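Local coordinates for protein Dot/Icm T4SS effector (Legionella pneumophila, PDB 6VVE) that acts as a Legionella effector kinase that is switched on by host inositol hexakisphosphate and binds ADP with manganese, at residues A[160-165]-A[238-243]; A[184-189]-A[232-237]; A[242-245]-A[249-252]. All blocks are in the same frame, centred on the assembly; numbering follows the deposited sequence.

All three contacts sit on the same side of the chain's centre, gathered round helix 231-239 and the loop that follows it. Contact 2 is nested inside the chain loop closed by contact 1. Their centres are about 11 Å apart, and a probable hydrogen bond between E163 OE2 and Y236 OH (2.6 Å) joins them. Contact 3 shares P242 and T243 with contact 1, with about 13 Å between centres; W252 carries it back to contact 2, touching P186 and Y234. From contact 2, the I189 side chain is about 11 Å from the bound ADP. F238 and I189 also touch, tying contact 1 to that loop.

Contact 1 (A[160-165]-A[238-243]); sequences PKIEEF and FIYPPT
I162 lays its side chain against I239 and the phenol end of Y240, the two residues that finish helix 231-239 and begin its exit loop. The two isoleucines meet tip to tip, I162 CG2 lying 3.8 Å from I239 CD1. The other branch of I162 goes to the tyrosine: CG1 sits anti to the carbonyl carbon (chi1 -52°) and the chain then runs straight on, carrying CD1 to 3.2 Å from Y240 OH and 4.0 Å from Y240 CZ. That first approach is tight for a methyl against a hydroxyl oxygen. I239 CG2 also lies over one face of the Y240 ring, 3.6 Å above its plane and near the ring centre. No hydrogen bond crosses between the segments; the hydroxyl is instead bonded to the carbonyl oxygen of K155, and K155 NZ reaches I239 O, so the residues just before helix 159-174 pin the end of the other helix. The contact is a surface one, joining the first turns of helix 159-174 to the C-terminal end of helix 231-239, while K161 and F165 extend from the former helix to strand 201-203.

Contact 2 (A[184-189]-A[232-237]); sequences NNPYHI and WLYVYN
The turn at 184-189, in the loop that leads towards the ADP-lining N193, presses P186 onto the ring of Y234 in helix 231-239. The proline ring runs alongside the phenol in a CH-pi contact: P186 CG stands 4.0 Å from the centroid of the Y234 ring, 21° off its normal and displaced toward the rim. The N185 carbonyl carbon adds an oblique approach, 3.7 Å from Y234 CD2. Together chi1 -51° and chi2 -21° turn one face of the tyrosine ring to the proline, and its hydroxyl is hydrogen-bonded to that of Y260. Further along, I189 and V235 cross at about a right angle, with I189 CD1 3.7 Å from V235 CG2. The loop keeps its shape through its own bonds: N185 OD1 takes the Y187 backbone N-H at 2.8 Å, the N-H arriving within the plane of the amide, at a lone pair of OD1, which makes an Asx turn, and H188 N closes a type I turn onto N185 O. A helix backing the loop between strands 177-178 and 194-196 is consistent with the catalytic-loop region of a protein-kinase-like C-lobe.

Contact 3 (A[242-245]-A[249-252]); sequences PTDE and RIDW
P242 and I250 set their beta carbons against each other, P242 CB 4.0 Å from I250 CB, while the backbone joins them directly: I250 N donates to P242 O over 2.8 Å in a nearly straight bond (168°), the donor tilted 32° out of the carbonyl plane. R249 CA brings a C-H to the same oxygen, so two neighbouring residues address one acceptor. Beside it T243 and R249 form a single beta bridge between the two arms. Around this link the side chains are turned mostly crosswise. I250 CG1 passes beside P242 O and carries CD1 on to D244, whose side chain it meets at about a right angle, I250 CD1 lying 4.0 Å from D244 CB. The D244 carboxylate carbon, CG, sits between the backbone N and the carbonyl carbon, and OD1 bonds to the backbone N of H248, which ties D244 to the residues that link the two arms. On the other flank W252 also stands at about a right angle to P242, its CD1 4.1 Å from P242 CD, and continues inward to Y234 and N237 of helix 231-239, just ahead of helix 253-262. R249 points largely away, bent at chi2, its CG resting on P241. Chemically, then, one strong backbone bond does the polar work between the arms. P242 has no N-H to return to I250 O, and its CD sits 3.8 Å from that oxygen instead, so apolar carbons make up the rest of the join.

Contact 1 (A[160-165]-A[238-243])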
ATOM      1  N   PRO A 160       1.313   3.469 -18.565  1.00 20.18           N
ATOM      2  CA  PRO A 160       0.008   3.546 -17.882  1.00 19.65           C
ATOM      3  C   PRO A 160      -0.063   2.697 -16.627  1.00 17.84           C
ATOM      4  O   PRO A 160      -0.746   3.085 -15.671  1.00 16.81           O
ATOM      5  CB  PRO A 160      -0.980   3.056 -18.955  1.00 21.18           C
ATOM      6  CG  PRO A 160      -0.275   3.305 -20.263  1.00 22.77           C
ATOM      7  CD  PRO A 160       1.183   3.079 -19.986  1.00 25.30           C
ATOM      8  N   LYS A 161       0.615   1.543 -16.598  1.00 17.92           N
ATOM      9  CA  LYS A 161       0.632   0.727 -15.387  1.00 16.69           C
ATOM     10  C   LYS A 161       1.178   1.515 -14.203  1.00 17.72           C
ATOM     11  O   LYS A 161       0.601   1.506 -13.105  1.00 13.99           O
ATOM     12  CB  LYS A 161       1.471  -0.528 -15.606  1.00 17.24           C
ATOM     13  CG  LYS A 161       0.829  -1.583 -16.473  1.00 26.96           C
ATOM     14  CD  LYS A 161       1.651  -2.863 -16.471  1.00 19.33           C
ATOM     15  CE  LYS A 161       1.177  -3.828 -17.543  1.00 21.32           C
ATOM     16  NZ  LYS A 161       1.994  -5.068 -17.569  1.00 22.01           N
ATOM     17  N   ILE A 162       2.307   2.195 -14.406  1.00 15.47           N
ATOM     18  CA  ILE A 162       2.924   2.946 -13.321  1.00 17.92           C
ATOM     19  C   ILE A 162       2.087   4.175 -12.985  1.00 13.20           C
ATOM     20  O   ILE A 162       1.905   4.512 -11.812  1.00 12.12           O
ATOM     21  CB  ILE A 162       4.373   3.321 -13.693  1.00 21.66           C
ATOM     22  CG1 ILE A 162       5.143   2.080 -14.145  1.00 25.57           C
ATOM     23  CG2 ILE A 162       5.060   3.987 -12.512  1.00 19.01           C
ATOM     24  CD1 ILE A 162       6.602   2.328 -14.457  1.00 29.79           C
ATOM     25  N   GLU A 163       1.575   4.863 -14.004  1.00 14.18           N
ATOM     26  CA  GLU A 163       0.696   6.005 -13.769  1.00 44.37           C
ATOM     27  C   GLU A 163      -0.490   5.602 -12.896  1.00 13.49           C
ATOM     28  O   GLU A 163      -0.794   6.264 -11.896  1.00 12.65           O
ATOM     29  CB  GLU A 163       0.215   6.584 -15.103  1.00 43.81           C
ATOM     30  CG  GLU A 163       1.327   6.936 -16.084  1.00 45.50           C
ATOM     31  CD  GLU A 163       1.443   8.430 -16.351  1.00 37.34           C
ATOM     32  OE1 GLU A 163       0.498   9.182 -16.037  1.00 33.18           O
ATOM     33  OE2 GLU A 163       2.496   8.854 -16.873  1.00 33.93           O
ATOM     34  N   GLU A 164      -1.155   4.500 -13.247  1.00 14.09           N
ATOM     35  CA  GLU A 164      -2.331   4.079 -12.496  1.00 28.68           C
ATOM     36  C   GLU A 164      -1.966   3.707 -11.064  1.00 17.59           C
ATOM     37  O   GLU A 164      -2.716   3.999 -10.125  1.00 12.15           O
ATOM     38  CB  GLU A 164      -3.006   2.904 -13.206  1.00 40.32           C
ATOM     39  CG  GLU A 164      -4.343   2.508 -12.605  1.00 50.52           C
ATOM     40  CD  GLU A 164      -4.998   1.347 -13.332  1.00 59.32           C
ATOM     41  OE1 GLU A 164      -4.427   0.870 -14.335  1.00 62.58           O
ATOM     42  OE2 GLU A 164      -6.085   0.911 -12.896  1.00 61.91           O
ATOM     43  N   PHE A 165      -0.810   3.068 -10.869  1.00 13.41           N
ATOM     44  CA  PHE A 165      -0.392   2.752  -9.510  1.00 12.13           C
ATOM     45  C   PHE A 165      -0.107   4.015  -8.707  1.00 10.78           C
ATOM     46  O   PHE A 165      -0.499   4.121  -7.540  1.00 12.62           O
ATOM     47  CB  PHE A 165       0.855   1.870  -9.516  1.00 11.49           C
ATOM     48  CG  PHE A 165       1.475   1.718  -8.155  1.00 11.23           C
ATOM     49  CD1 PHE A 165       1.002   0.776  -7.261  1.00 11.23           C
ATOM     50  CD2 PHE A 165       2.515   2.561  -7.757  1.00 10.99           C
ATOM     51  CE1 PHE A 165       1.572   0.648  -6.003  1.00  9.49           C
ATOM     52  CE2 PHE A 165       3.076   2.446  -6.505  1.00 11.11           C
ATOM     53  CZ  PHE A 165       2.608   1.488  -5.623  1.00 11.06           C
ATOM     54  N   PHE A 238      10.879   9.896  -9.746  1.00 12.42           N
ATOM     55  CA  PHE A 238      12.072   9.065  -9.871  1.00 13.54           C
ATOM     56  C   PHE A 238      12.047   8.276 -11.174  1.00 12.34           C
ATOM     57  O   PHE A 238      13.082   8.124 -11.834  1.00 12.13           O
ATOM     58  CB  PHE A 238      12.186   8.109  -8.683  1.00 16.23           C
ATOM     59  CG  PHE A 238      13.369   7.183  -8.771  1.00 21.67           C
ATOM     60  CD1 PHE A 238      14.645   7.639  -8.491  1.00 22.97           C
ATOM     61  CD2 PHE A 238      13.203   5.855  -9.141  1.00 24.28           C
ATOM     62  CE1 PHE A 238      15.741   6.794  -8.578  1.00 24.89           C
ATOM     63  CE2 PHE A 238      14.298   5.001  -9.223  1.00 26.32           C
ATOM     64  CZ  PHE A 238      15.568   5.478  -8.938  1.00 26.40           C
ATOM     65  N   ILE A 239      10.864   7.778 -11.567  1.00 12.86           N
ATOM     66  CA  ILE A 239      10.763   6.945 -12.762  1.00 13.97           C
ATOM     67  C   ILE A 239      10.644   7.809 -14.012  1.00 13.15           C
ATOM     68  O   ILE A 239      11.206   7.482 -15.064  1.00 17.14           O
ATOM     69  CB  ILE A 239       9.576   5.978 -12.618  1.00 19.42           C
ATOM     70  CG1 ILE A 239       9.741   5.118 -11.360  1.00 17.34           C
ATOM     71  CG2 ILE A 239       9.435   5.103 -13.842  1.00 21.58           C
ATOM     72  CD1 ILE A 239       8.560   4.197 -11.079  1.00 18.19           C
ATOM     73  N   TYR A 240       9.871   8.894 -13.945  1.00 18.09           N
ATOM     74  CA  TYR A 240       9.631   9.779 -15.091  1.00 17.76           C
ATOM     75  C   TYR A 240       9.981  11.199 -14.683  1.00 15.26           C
ATOM     76  O   TYR A 240       9.111  12.072 -14.599  1.00 15.44           O
ATOM     77  CB  TYR A 240       8.178   9.697 -15.572  1.00 21.91           C
ATOM     78  CG  TYR A 240       7.735   8.304 -15.932  1.00 26.11           C
ATOM     79  CD1 TYR A 240       8.282   7.639 -17.030  1.00 26.00           C
ATOM     80  CD2 TYR A 240       6.770   7.647 -15.179  1.00 25.31           C
ATOM     81  CE1 TYR A 240       7.887   6.358 -17.356  1.00 28.46           C
ATOM     82  CE2 TYR A 240       6.363   6.363 -15.501  1.00 27.89           C
ATOM     83  CZ  TYR A 240       6.919   5.723 -16.589  1.00 28.63           C
ATOM     84  OH  TYR A 240       6.523   4.449 -16.904  1.00 28.87           O
ATOM     85  N   PRO A 241      11.255  11.467 -14.428  1.00 13.41           N
ATOM     86  CA  PRO A 241      11.673  12.819 -14.009  1.00 13.48           C
ATOM     87  C   PRO A 241      11.339  13.845 -15.078  1.00 13.88           C
ATOM     88  O   PRO A 241      11.158  13.492 -16.254  1.00 15.05           O
ATOM     89  CB  PRO A 241      13.193  12.681 -13.826  1.00 17.62           C
ATOM     90  CG  PRO A 241      13.577  11.477 -14.675  1.00 16.12           C
ATOM     91  CD  PRO A 241      12.401  10.541 -14.561  1.00 15.94           C
ATOM     92  N   PRO A 242      11.241  15.117 -14.709  1.00 15.54           N
ATOM     93  CA  PRO A 242      11.013  16.156 -15.723  1.00 19.15           C
ATOM     94  C   PRO A 242      12.191  16.261 -16.682  1.00 20.44           C
ATOM     95  O   PRO A 242      13.335  15.963 -16.339  1.00 19.52           O
ATOM     96  CB  PRO A 242      10.858  17.443 -14.901  1.00 20.62           C
ATOM     97  CG  PRO A 242      10.667  16.997 -13.474  1.00 18.74           C
ATOM     98  CD  PRO A 242      11.371  15.672 -13.354  1.00 14.02           C
ATOM     99  N   THR A 243      11.893  16.706 -17.900  1.00 28.06           N
ATOM    100  CA  THR A 243      12.870  16.813 -18.974  1.00 34.11           C
ATOM    101  C   THR A 243      12.829  18.216 -19.559  1.00 41.30           C
ATOM    102  O   THR A 243      11.751  18.779 -19.770  1.00 46.90           O
ATOM    103  CB  THR A 243      12.590  15.773 -20.073  1.00 35.96           C
ATOM    104  OG1 THR A 243      12.960  14.469 -19.609  1.00 33.37           O
ATOM    105  CG2 THR A 243      13.367  16.096 -21.322  1.00 39.06           C
TER

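Contact 2 (A[184-189]-A[232-237])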
ATOM      1  N   ASN A 184      10.819   6.483   1.241  1.00 11.37           N
ATOM      2  CA  ASN A 184      10.827   7.110   2.558  1.00 14.50           C
ATOM      3  C   ASN A 184      11.057   8.613   2.474  1.00 11.75           C
ATOM      4  O   ASN A 184      10.577   9.354   3.336  1.00 11.85           O
ATOM      5  CB  ASN A 184      11.897   6.464   3.445  1.00 19.55           C
ATOM      6  CG  ASN A 184      11.651   4.986   3.673  1.00 22.26           C
ATOM      7  OD1 ASN A 184      10.541   4.491   3.491  1.00 21.90           O
ATOM      8  ND2 ASN A 184      12.691   4.272   4.081  1.00 24.86           N
ATOM      9  N   ASN A 185      11.783   9.072   1.460  1.00 12.08           N
ATOM     10  CA  ASN A 185      12.088  10.483   1.271  1.00 12.57           C
ATOM     11  C   ASN A 185      12.474  10.684  -0.191  1.00 13.85           C
ATOM     12  O   ASN A 185      12.564   9.713  -0.960  1.00 12.30           O
ATOM     13  CB  ASN A 185      13.217  10.940   2.208  1.00 13.97           C
ATOM     14  CG  ASN A 185      14.486  10.126   2.031  1.00 14.90           C
ATOM     15  OD1 ASN A 185      15.184  10.273   1.032  1.00 15.27           O
ATOM     16  ND2 ASN A 185      14.785   9.261   2.997  1.00 32.54           N
ATOM     17  N   PRO A 186      12.688  11.931  -0.620  1.00 15.02           N
ATOM     18  CA  PRO A 186      12.990  12.163  -2.046  1.00 15.33           C
ATOM     19  C   PRO A 186      14.283  11.511  -2.523  1.00 16.12           C
ATOM     20  O   PRO A 186      14.473  11.368  -3.740  1.00 15.94           O
ATOM     21  CB  PRO A 186      13.080  13.692  -2.148  1.00 16.71           C
ATOM     22  CG  PRO A 186      12.264  14.197  -0.989  1.00 18.82           C
ATOM     23  CD  PRO A 186      12.475  13.192   0.116  1.00 15.30           C
ATOM     24  N   TYR A 187      15.169  11.104  -1.613  1.00 14.77           N
ATOM     25  CA  TYR A 187      16.442  10.518  -1.985  1.00 15.90           C
ATOM     26  C   TYR A 187      16.472   9.007  -1.820  1.00 15.77           C
ATOM     27  O   TYR A 187      17.509   8.389  -2.104  1.00 16.85           O
ATOM     28  CB  TYR A 187      17.567  11.147  -1.155  1.00 17.40           C
ATOM     29  CG  TYR A 187      17.738  12.626  -1.402  1.00 17.86           C
ATOM     30  CD1 TYR A 187      18.474  13.090  -2.486  1.00 35.43           C
ATOM     31  CD2 TYR A 187      17.172  13.565  -0.544  1.00 17.72           C
ATOM     32  CE1 TYR A 187      18.631  14.444  -2.718  1.00 37.02           C
ATOM     33  CE2 TYR A 187      17.326  14.920  -0.769  1.00 40.39           C
ATOM     34  CZ  TYR A 187      18.056  15.352  -1.857  1.00 38.47           C
ATOM     35  OH  TYR A 187      18.213  16.696  -2.086  1.00 40.83           O
ATOM     36  N   HIS A 188      15.377   8.399  -1.365  1.00 14.64           N
ATOM     37  CA  HIS A 188      15.323   6.963  -1.122  1.00 29.99           C
ATOM     38  C   HIS A 188      14.117   6.382  -1.842  1.00 23.53           C
ATOM     39  O   HIS A 188      12.981   6.797  -1.593  1.00 25.30           O
ATOM     40  CB  HIS A 188      15.242   6.651   0.375  1.00 35.36           C
ATOM     41  CG  HIS A 188      14.841   5.239   0.675  1.00 43.28           C
ATOM     42  ND1 HIS A 188      13.533   4.805   0.606  1.00 44.71           N
ATOM     43  CD2 HIS A 188      15.575   4.163   1.043  1.00 45.84           C
ATOM     44  CE1 HIS A 188      13.480   3.523   0.921  1.00 44.37           C
ATOM     45  NE2 HIS A 188      14.706   3.111   1.192  1.00 45.67           N
ATOM     46  N   ILE A 189      14.365   5.423  -2.723  1.00 19.89           N
ATOM     47  CA  ILE A 189      13.319   4.651  -3.379  1.00 17.99           C
ATOM     48  C   ILE A 189      13.712   3.183  -3.288  1.00 16.17           C
ATOM     49  O   ILE A 189      14.892   2.836  -3.409  1.00 14.49           O
ATOM     50  CB  ILE A 189      13.133   5.086  -4.844  1.00 24.99           C
ATOM     51  CG1 ILE A 189      11.885   4.449  -5.445  1.00 26.87           C
ATOM     52  CG2 ILE A 189      14.353   4.686  -5.677  1.00 27.12           C
ATOM     53  CD1 ILE A 189      10.610   5.088  -4.992  1.00 29.74           C
ATOM     54  N   TRP A 232       3.710   9.398  -3.237  1.00 10.31           N
ATOM     55  CA  TRP A 232       3.335   9.135  -4.623  1.00 19.09           C
ATOM     56  C   TRP A 232       4.146   9.986  -5.595  1.00 15.26           C
ATOM     57  O   TRP A 232       4.501   9.529  -6.690  1.00  9.79           O
ATOM     58  CB  TRP A 232       1.840   9.418  -4.811  1.00 11.40           C
ATOM     59  CG  TRP A 232       1.510  10.858  -4.573  1.00 11.49           C
ATOM     60  CD1 TRP A 232       1.234  11.448  -3.373  1.00 11.81           C
ATOM     61  CD2 TRP A 232       1.432  11.893  -5.557  1.00 11.53           C
ATOM     62  NE1 TRP A 232       0.992  12.794  -3.551  1.00 14.41           N
ATOM     63  CE2 TRP A 232       1.108  13.087  -4.885  1.00 11.85           C
ATOM     64  CE3 TRP A 232       1.619  11.930  -6.939  1.00 11.56           C
ATOM     65  CZ2 TRP A 232       0.946  14.298  -5.555  1.00 12.64           C
ATOM     66  CZ3 TRP A 232       1.453  13.141  -7.605  1.00 11.94           C
ATOM     67  CH2 TRP A 232       1.126  14.303  -6.911  1.00 12.24           C
ATOM     68  N   LEU A 233       4.442  11.231  -5.213  1.00 13.56           N
ATOM     69  CA  LEU A 233       5.170  12.126  -6.106  1.00  9.25           C
ATOM     70  C   LEU A 233       6.613  11.681  -6.273  1.00  8.72           C
ATOM     71  O   LEU A 233       7.173  11.780  -7.380  1.00  8.78           O
ATOM     72  CB  LEU A 233       5.105  13.551  -5.568  1.00 10.57           C
ATOM     73  CG  LEU A 233       5.735  14.658  -6.406  1.00 13.21           C
ATOM     74  CD1 LEU A 233       4.969  14.859  -7.698  1.00 10.09           C
ATOM     75  CD2 LEU A 233       5.795  15.963  -5.600  1.00 13.18           C
ATOM     76  N   TYR A 234       7.235  11.194  -5.191  1.00  9.32           N
ATOM     77  CA  TYR A 234       8.626  10.754  -5.278  1.00  9.10           C
ATOM     78  C   TYR A 234       8.765   9.568  -6.229  1.00  9.30           C
ATOM     79  O   TYR A 234       9.697   9.514  -7.043  1.00 12.14           O
ATOM     80  CB  TYR A 234       9.155  10.359  -3.901  1.00  9.13           C
ATOM     81  CG  TYR A 234       8.949  11.372  -2.796  1.00  9.22           C
ATOM     82  CD1 TYR A 234       8.716  12.715  -3.075  1.00 10.52           C
ATOM     83  CD2 TYR A 234       9.022  10.984  -1.462  1.00 11.20           C
ATOM     84  CE1 TYR A 234       8.525  13.631  -2.063  1.00 13.64           C
ATOM     85  CE2 TYR A 234       8.851  11.898  -0.437  1.00 10.87           C
ATOM     86  CZ  TYR A 234       8.587  13.215  -0.741  1.00 13.22           C
ATOM     87  OH  TYR A 234       8.403  14.106   0.285  1.00 13.19           O
ATOM     88  N   VAL A 235       7.845   8.603  -6.131  1.00  9.84           N
ATOM     89  CA  VAL A 235       7.897   7.432  -7.000  1.00 11.21           C
ATOM     90  C   VAL A 235       7.787   7.854  -8.461  1.00 11.06           C
ATOM     91  O   VAL A 235       8.584   7.435  -9.315  1.00 10.84           O
ATOM     92  CB  VAL A 235       6.790   6.431  -6.617  1.00 13.12           C
ATOM     93  CG1 VAL A 235       6.784   5.255  -7.577  1.00 11.47           C
ATOM     94  CG2 VAL A 235       6.970   5.955  -5.180  1.00 14.03           C
ATOM     95  N   TYR A 236       6.801   8.699  -8.772  1.00  9.57           N
ATOM     96  CA  TYR A 236       6.575   9.065 -10.165  1.00 11.08           C
ATOM     97  C   TYR A 236       7.760   9.834 -10.743  1.00 10.09           C
ATOM     98  O   TYR A 236       8.212   9.553 -11.858  1.00 10.74           O
ATOM     99  CB  TYR A 236       5.304   9.893 -10.302  1.00 10.58           C
ATOM    100  CG  TYR A 236       4.925  10.109 -11.747  1.00 11.58           C
ATOM    101  CD1 TYR A 236       4.226   9.136 -12.454  1.00 15.01           C
ATOM    102  CD2 TYR A 236       5.264  11.282 -12.409  1.00 15.50           C
ATOM    103  CE1 TYR A 236       3.878   9.327 -13.781  1.00 15.88           C
ATOM    104  CE2 TYR A 236       4.910  11.484 -13.733  1.00 14.88           C
ATOM    105  CZ  TYR A 236       4.228  10.499 -14.414  1.00 16.50           C
ATOM    106  OH  TYR A 236       3.885  10.682 -15.733  1.00 20.59           O
ATOM    107  N   ASN A 237       8.263  10.823  -9.999  1.00 12.50           N
ATOM    108  CA  ASN A 237       9.350  11.654 -10.516  1.00 12.37           C
ATOM    109  C   ASN A 237      10.653  10.874 -10.627  1.00 12.99           C
ATOM    110  O   ASN A 237      11.460  11.161 -11.509  1.00 16.18           O
ATOM    111  CB  ASN A 237       9.543  12.886  -9.633  1.00 13.02           C
ATOM    112  CG  ASN A 237       8.583  14.004  -9.989  1.00 11.14           C
ATOM    113  OD1 ASN A 237       8.949  14.956 -10.685  1.00 12.87           O
ATOM    114  ND2 ASN A 237       7.341  13.890  -9.530  1.00 16.98           N
TER

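Contact 3 (A[242-245]-A[249-252])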
ATOM      1  N   PRO A 242      11.241  15.117 -14.709  1.00 15.54           N
ATOM      2  CA  PRO A 242      11.013  16.156 -15.723  1.00 19.15           C
ATOM      3  C   PRO A 242      12.191  16.261 -16.682  1.00 20.44           C
ATOM      4  O   PRO A 242      13.335  15.963 -16.339  1.00 19.52           O
ATOM      5  CB  PRO A 242      10.858  17.443 -14.901  1.00 20.62           C
ATOM      6  CG  PRO A 242      10.667  16.997 -13.474  1.00 18.74           C
ATOM      7  CD  PRO A 242      11.371  15.672 -13.354  1.00 14.02           C
ATOM      8  N   THR A 243      11.893  16.706 -17.900  1.00 28.06           N
ATOM      9  CA  THR A 243      12.870  16.813 -18.974  1.00 34.11           C
ATOM     10  C   THR A 243      12.829  18.216 -19.559  1.00 41.30           C
ATOM     11  O   THR A 243      11.751  18.779 -19.770  1.00 46.90           O
ATOM     12  CB  THR A 243      12.590  15.773 -20.073  1.00 35.96           C
ATOM     13  OG1 THR A 243      12.960  14.469 -19.609  1.00 33.37           O
ATOM     14  CG2 THR A 243      13.367  16.096 -21.322  1.00 39.06           C
ATOM     15  N   ASP A 244      14.005  18.774 -19.821  1.00 28.84           N
ATOM     16  CA  ASP A 244      14.119  20.116 -20.359  1.00 35.20           C
ATOM     17  C   ASP A 244      14.344  20.055 -21.871  1.00 35.00           C
ATOM     18  O   ASP A 244      14.250  18.998 -22.499  1.00 35.03           O
ATOM     19  CB  ASP A 244      15.243  20.881 -19.648  1.00 30.98           C
ATOM     20  CG  ASP A 244      16.625  20.332 -19.963  1.00 28.37           C
ATOM     21  OD1 ASP A 244      16.736  19.330 -20.706  1.00 29.21           O
ATOM     22  OD2 ASP A 244      17.610  20.910 -19.461  1.00 27.29           O
ATOM     23  N   GLU A 245      14.662  21.207 -22.465  1.00 57.57           N
ATOM     24  CA  GLU A 245      14.820  21.274 -23.914  1.00 63.52           C
ATOM     25  C   GLU A 245      15.912  20.332 -24.406  1.00 63.19           C
ATOM     26  O   GLU A 245      15.795  19.747 -25.490  1.00 65.07           O
ATOM     27  CB  GLU A 245      15.128  22.710 -24.336  1.00 67.81           C
ATOM     28  CG  GLU A 245      14.020  23.699 -24.027  1.00 70.70           C
ATOM     29  CD  GLU A 245      14.375  25.119 -24.433  1.00 77.20           C
ATOM     30  OE1 GLU A 245      15.554  25.371 -24.769  1.00 80.25           O
ATOM     31  OE2 GLU A 245      13.470  25.984 -24.419  1.00 79.06           O
ATOM     32  N   ARG A 249      17.500  15.306 -17.670  1.00 24.30           N
ATOM     33  CA  ARG A 249      16.584  15.131 -16.558  1.00 23.75           C
ATOM     34  C   ARG A 249      16.817  16.191 -15.488  1.00 20.76           C
ATOM     35  O   ARG A 249      17.952  16.491 -15.112  1.00 18.19           O
ATOM     36  CB  ARG A 249      16.750  13.731 -15.965  1.00 26.08           C
ATOM     37  CG  ARG A 249      16.112  12.611 -16.779  1.00 30.01           C
ATOM     38  CD  ARG A 249      16.683  12.527 -18.181  1.00 39.30           C
ATOM     39  NE  ARG A 249      16.261  11.312 -18.875  1.00 46.88           N
ATOM     40  CZ  ARG A 249      16.634  10.986 -20.111  1.00 54.37           C
ATOM     41  NH1 ARG A 249      17.432  11.789 -20.805  1.00 56.06           N
ATOM     42  NH2 ARG A 249      16.203   9.855 -20.656  1.00 57.10           N
ATOM     43  N   ILE A 250      15.718  16.761 -15.001  1.00 16.53           N
ATOM     44  CA  ILE A 250      15.749  17.808 -13.989  1.00 19.53           C
ATOM     45  C   ILE A 250      15.744  17.162 -12.612  1.00 14.44           C
ATOM     46  O   ILE A 250      15.035  16.177 -12.373  1.00 13.42           O
ATOM     47  CB  ILE A 250      14.551  18.767 -14.156  1.00 21.73           C
ATOM     48  CG1 ILE A 250      14.607  19.462 -15.529  1.00 26.24           C
ATOM     49  CG2 ILE A 250      14.516  19.790 -13.035  1.00 17.64           C
ATOM     50  CD1 ILE A 250      15.912  20.159 -15.822  1.00 30.37           C
ATOM     51  N   ASP A 251      16.519  17.727 -11.688  1.00 14.97           N
ATOM     52  CA  ASP A 251      16.548  17.228 -10.316  1.00 15.02           C
ATOM     53  C   ASP A 251      15.363  17.832  -9.572  1.00 13.82           C
ATOM     54  O   ASP A 251      15.470  18.880  -8.929  1.00 13.22           O
ATOM     55  CB  ASP A 251      17.864  17.564  -9.627  1.00 16.43           C
ATOM     56  CG  ASP A 251      18.030  16.807  -8.300  1.00 13.83           C
ATOM     57  OD1 ASP A 251      17.076  16.102  -7.915  1.00 12.51           O
ATOM     58  OD2 ASP A 251      19.108  16.907  -7.669  1.00 18.54           O
ATOM     59  N   TRP A 252      14.220  17.149  -9.667  1.00 12.88           N
ATOM     60  CA  TRP A 252      13.007  17.564  -8.972  1.00 12.95           C
ATOM     61  C   TRP A 252      13.187  17.673  -7.465  1.00 11.14           C
ATOM     62  O   TRP A 252      12.380  18.329  -6.797  1.00 11.01           O
ATOM     63  CB  TRP A 252      11.897  16.550  -9.262  1.00 14.24           C
ATOM     64  CG  TRP A 252      12.313  15.124  -9.000  1.00 11.36           C
ATOM     65  CD1 TRP A 252      12.975  14.295  -9.848  1.00 12.94           C
ATOM     66  CD2 TRP A 252      12.093  14.374  -7.798  1.00  9.87           C
ATOM     67  NE1 TRP A 252      13.190  13.072  -9.250  1.00 11.48           N
ATOM     68  CE2 TRP A 252      12.653  13.097  -7.993  1.00  9.96           C
ATOM     69  CE3 TRP A 252      11.479  14.662  -6.573  1.00 11.69           C
ATOM     70  CZ2 TRP A 252      12.606  12.102  -7.017  1.00  9.43           C
ATOM     71  CZ3 TRP A 252      11.433  13.673  -5.606  1.00 12.09           C
ATOM     72  CH2 TRP A 252      11.997  12.412  -5.836  1.00  9.09           C
TER